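Septation protein imp2 (Schizosaccharomyces pombe, PDB 5C1F) links the cytokinetic ring to the membrane through its phospholipid-binding F-BAR domain, is required for normal septation and takes part in disassembly of the medial ring. Local coordinates at residues I273-K278 and S291-Q296. Sequence-based numbering, arbitrary orientation.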
loop_
_atom_site.group_PDB
_atom_site.type_symbol
_atom_site.label_atom_id
_atom_site.label_comp_id
_atom_site.label_asym_id
_atom_site.label_seq_id
_atom_site.Cartn_x
_atom_site.Cartn_y
_atom_site.Cartn_z
ATOM N N ILE A 273 53.986 5.120 -13.408
ATOM C CA ILE A 273 53.946 4.606 -14.769
ATOM C C ILE A 273 55.166 3.733 -15.047
ATOM O O ILE A 273 56.304 4.189 -14.914
ATOM C CB ILE A 273 53.897 5.747 -15.806
ATOM C CG1 ILE A 273 52.827 6.771 -15.429
ATOM C CG2 ILE A 273 53.651 5.190 -17.202
ATOM C CD1 ILE A 273 52.777 7.965 -16.356
ATOM N N PRO A 274 54.932 2.467 -15.423
ATOM C CA PRO A 274 56.034 1.569 -15.784
ATOM C C PRO A 274 56.790 2.055 -17.019
ATOM O O PRO A 274 56.173 2.402 -18.026
ATOM C CB PRO A 274 55.331 0.232 -16.055
ATOM C CG PRO A 274 53.906 0.576 -16.292
ATOM C CD PRO A 274 53.626 1.789 -15.464
ATOM N N GLN A 275 58.116 2.087 -16.926
ATOM C CA GLN A 275 58.962 2.525 -18.030
ATOM C C GLN A 275 59.438 1.328 -18.839
ATOM O O GLN A 275 59.699 0.264 -18.277
ATOM C CB GLN A 275 60.162 3.321 -17.509
ATOM C CG GLN A 275 59.781 4.547 -16.699
ATOM C CD GLN A 275 58.939 5.526 -17.490
ATOM O OE1 GLN A 275 59.415 6.138 -18.447
ATOM N NE2 GLN A 275 57.679 5.675 -17.099
ATOM N N PRO A 276 59.546 1.498 -20.167
ATOM C CA PRO A 276 60.032 0.430 -21.047
ATOM C C PRO A 276 61.424 -0.051 -20.652
ATOM O O PRO A 276 62.241 0.751 -20.194
ATOM C CB PRO A 276 60.055 1.094 -22.429
ATOM C CG PRO A 276 60.076 2.564 -22.153
ATOM C CD PRO A 276 59.256 2.732 -20.915
ATOM N N PRO A 277 61.690 -1.355 -20.823
ATOM C CA PRO A 277 62.996 -1.925 -20.481
ATOM C C PRO A 277 64.101 -1.313 -21.333
ATOM O O PRO A 277 63.899 -1.068 -22.523
ATOM C CB PRO A 277 62.825 -3.418 -20.786
ATOM C CG PRO A 277 61.346 -3.645 -20.813
ATOM C CD PRO A 277 60.763 -2.374 -21.341
ATOM N N LYS A 278 65.252 -1.067 -20.721
ATOM C CA LYS A 278 66.355 -0.408 -21.404
ATOM C C LYS A 278 67.373 -1.410 -21.939
ATOM O O LYS A 278 67.302 -2.604 -21.643
ATOM C CB LYS A 278 67.034 0.583 -20.457
ATOM C CG LYS A 278 67.443 -0.026 -19.125
ATOM C CD LYS A 278 67.676 1.046 -18.073
ATOM C CE LYS A 278 68.195 0.446 -16.775
ATOM N NZ LYS A 278 69.556 -0.140 -16.945
ATOM N N SER A 291 63.415 -5.172 -12.285
ATOM C CA SER A 291 62.905 -4.028 -11.540
ATOM C C SER A 291 62.309 -2.977 -12.467
ATOM O O SER A 291 63.037 -2.196 -13.083
ATOM C CB SER A 291 64.015 -3.405 -10.697
ATOM O OG SER A 291 63.643 -2.111 -10.256
ATOM N N VAL A 292 60.984 -2.971 -12.568
ATOM C CA VAL A 292 60.288 -2.009 -13.409
ATOM C C VAL A 292 60.471 -0.592 -12.876
ATOM O O VAL A 292 59.991 -0.255 -11.792
ATOM C CB VAL A 292 58.782 -2.328 -13.510
ATOM C CG1 VAL A 292 58.090 -1.324 -14.411
ATOM C CG2 VAL A 292 58.573 -3.741 -14.031
ATOM N N GLU A 293 61.193 0.220 -13.641
ATOM C CA GLU A 293 61.365 1.631 -13.331
ATOM C C GLU A 293 60.008 2.322 -13.360
ATOM O O GLU A 293 59.198 2.067 -14.249
ATOM C CB GLU A 293 62.330 2.282 -14.327
ATOM C CG GLU A 293 62.410 3.800 -14.257
ATOM C CD GLU A 293 63.560 4.292 -13.401
ATOM O OE1 GLU A 293 64.211 3.460 -12.733
ATOM O OE2 GLU A 293 63.818 5.515 -13.401
ATOM N N LEU A 294 59.755 3.182 -12.380
ATOM C CA LEU A 294 58.484 3.892 -12.317
ATOM C C LEU A 294 58.683 5.404 -12.348
ATOM O O LEU A 294 59.516 5.946 -11.624
ATOM C CB LEU A 294 57.708 3.495 -11.058
ATOM C CG LEU A 294 57.319 2.022 -10.909
ATOM C CD1 LEU A 294 56.491 1.808 -9.648
ATOM C CD2 LEU A 294 56.570 1.541 -12.144
ATOM N N VAL A 295 57.921 6.075 -13.205
ATOM C CA VAL A 295 57.862 7.530 -13.210
ATOM C C VAL A 295 56.471 7.972 -12.776
ATOM O O VAL A 295 55.475 7.577 -13.381
ATOM C CB VAL A 295 58.186 8.119 -14.596
ATOM C CG1 VAL A 295 57.882 9.609 -14.624
ATOM C CG2 VAL A 295 59.640 7.853 -14.961
ATOM N N GLN A 296 56.410 8.781 -11.721
ATOM C CA GLN A 296 55.139 9.212 -11.142
ATOM C C GLN A 296 54.258 9.947 -12.151
ATOM O O GLN A 296 54.701 10.892 -12.806
ATOM C CB GLN A 296 55.389 10.104 -9.921
ATOM C CG GLN A 296 54.121 10.553 -9.203
ATOM C CD GLN A 296 54.409 11.365 -7.952
ATOM O OE1 GLN A 296 55.562 11.526 -7.551
ATOM N NE2 GLN A 296 53.357 11.883 -7.328
#
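I273 and V295 form an antiparallel hydrogen-bonded pair. I273 N donates to V295 O at 2.9 Å, and V295 N returns a bond to I273 O at 3.0 Å. One residue on, P274 faces L294 as a non-hydrogen-bonded pair. Q275 N donates to E293 O at 2.9 Å.

The side chain of Q275 folds back over the second strand. CB lies near E293 O and CG of E293. CG comes closer to the same two atoms, 3.7 Å from E293 CG. A bend at chi2 (-59°) then turns the amide back toward I273. CD rests on V295 CG2 at 3.5 Å, and OE1 is looser against the same methyl. NE2 passes V295 CB and ends on I273 O at 3.0 Å, with a nearly straight N-H...O angle of 169°. That oxygen therefore accepts two bonds, from NE2 and V295 N, which arrive from opposite faces of its carbonyl plane. With an alanine in place of Q275, I273 O is likely to lose its second donor and V295 CG2 its cover.

On the face that carries P274 and L294, P274 CB meets V292 CG1, from the loop before the strand, at 3.6 Å, and L294 CD2 lies against P274 CA. On the face shared with V295, I273 packs on W13 of the second subunit. P277 packs on L136 of that subunit.

The arrangement is a short two-stranded antiparallel sheet, closed by a long loop. It belongs to the C-terminal extension that follows the helices of the F-BAR domain and packs against the partner subunit of the dimer.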